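Local structure of pollen allergen Phl p 6 (Phleum pratense, 6TRK) at residues A50-V53 / L59-K62. The protein is a grass pollen allergen of the Poa p IX/Phl p VI family whose biological role in the pollen grain is not firmly established. The protein carries 1 engineered substitution. Residues are numbered along the deposited sequence; the frame is centred on the assembly and turned at random.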
loop_
_atom_site.group_PDB
_atom_site.type_symbol
_atom_site.label_atom_id
_atom_site.label_comp_id
_atom_site.label_asym_id
_atom_site.label_seq_id
_atom_site.Cartn_x
_atom_site.Cartn_y
_atom_site.Cartn_z
ATOM N N ALA A 50 -5.917 -3.479 -11.351
ATOM C CA ALA A 50 -6.516 -4.030 -12.563
ATOM C C ALA A 50 -5.807 -5.303 -13.008
ATOM O O ALA A 50 -6.456 -6.213 -13.544
ATOM C CB ALA A 50 -6.514 -2.980 -13.676
ATOM N N ASP A 51 -4.496 -5.409 -12.801
ATOM C CA ASP A 51 -3.838 -6.691 -13.044
ATOM C C ASP A 51 -4.397 -7.790 -12.145
ATOM O O ASP A 51 -4.571 -8.931 -12.587
ATOM C CB ASP A 51 -2.333 -6.570 -12.844
ATOM C CG ASP A 51 -1.653 -5.816 -13.965
ATOM O OD1 ASP A 51 -2.262 -5.698 -15.058
ATOM O OD2 ASP A 51 -0.515 -5.354 -13.755
ATOM N N ALA A 52 -4.659 -7.473 -10.872
ATOM C CA ALA A 52 -5.250 -8.466 -9.981
ATOM C C ALA A 52 -6.642 -8.878 -10.444
ATOM O O ALA A 52 -7.002 -10.061 -10.370
ATOM C CB ALA A 52 -5.325 -7.912 -8.547
ATOM N N VAL A 53 -7.470 -7.905 -10.840
ATOM C CA VAL A 53 -8.790 -8.240 -11.372
ATOM C C VAL A 53 -8.644 -9.243 -12.510
ATOM O O VAL A 53 -9.387 -10.239 -12.590
ATOM C CB VAL A 53 -9.529 -6.973 -11.841
ATOM C CG1 VAL A 53 -10.791 -7.364 -12.598
ATOM C CG2 VAL A 53 -9.915 -6.099 -10.670
ATOM N N LEU A 59 -7.887 -12.119 -4.956
ATOM C CA LEU A 59 -7.065 -11.233 -4.134
ATOM C C LEU A 59 -7.677 -9.848 -3.988
ATOM O O LEU A 59 -7.291 -9.094 -3.090
ATOM C CB LEU A 59 -5.679 -11.131 -4.761
ATOM C CG LEU A 59 -4.563 -10.353 -4.070
ATOM C CD1 LEU A 59 -4.244 -10.990 -2.741
ATOM C CD2 LEU A 59 -3.340 -10.341 -4.955
ATOM N N VAL A 60 -8.605 -9.475 -4.880
ATOM C CA VAL A 60 -9.066 -8.084 -4.924
ATOM C C VAL A 60 -9.688 -7.635 -3.604
ATOM O O VAL A 60 -9.389 -6.512 -3.159
ATOM C CB VAL A 60 -10.016 -7.886 -6.118
ATOM C CG1 VAL A 60 -10.683 -6.531 -6.056
ATOM C CG2 VAL A 60 -9.237 -8.043 -7.392
ATOM N N PRO A 61 -10.572 -8.406 -2.958
ATOM C CA PRO A 61 -11.134 -7.935 -1.677
ATOM C C PRO A 61 -10.094 -7.743 -0.603
ATOM O O PRO A 61 -10.274 -6.894 0.288
ATOM C CB PRO A 61 -12.115 -9.042 -1.268
ATOM C CG PRO A 61 -12.326 -9.856 -2.488
ATOM C CD PRO A 61 -11.161 -9.691 -3.384
ATOM N N LYS A 62 -9.021 -8.544 -0.641
ATOM C CA LYS A 62 -7.940 -8.369 0.332
ATOM C C LYS A 62 -7.162 -7.078 0.047
ATOM O O LYS A 62 -6.877 -6.315 0.974
ATOM C CB LYS A 62 -7.026 -9.590 0.287
ATOM C CG LYS A 62 -7.694 -10.885 0.792
ATOM C CD LYS A 62 -6.715 -12.056 0.628
ATOM C CE LYS A 62 -7.325 -13.394 0.954
ATOM N NZ LYS A 62 -6.302 -14.459 0.740
#
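Ala52 and Val60 bring the backbones of 50-53 and 59-62 together, their CA atoms 6.3 Å apart. The contact belongs to a helical hairpin in an all-helical fold of four main helices. Segment 50-53 lies in the last turns of helix 30-55. Segment 59-62 lies at the start of helix 60-76. A short connection joins the two, so the contact sits at the closed end of the hairpin. No hydrogen bond spans the segments, and the packing is purely apolar. Val60 is the residue of 59-62 that touches, meeting Ala52 and Val53. CB of Val60 is directed at 50-53, and CB of Ala52 at 59-62. CG2 of Val60 does all the close touching from its side. It reaches CB of the buried Ala52 at 4.1 Å. Val53 is the exposed partner. Its CB is directed away from 59-62, but CG2 still reaches CG2 of Val60. Leu10 of helix 2-23 packs against Ala52 and Leu59, which ties the hairpin end to a third helix. In both valines CG1 lies anti to the backbone N (chi1 171° in each), which sets CG2 beside that nitrogen. CG2 of Val53 and CG2 of Val60 meet at 3.9 Å, and Val60 CG2 is also 3.9 Å from Val53 N.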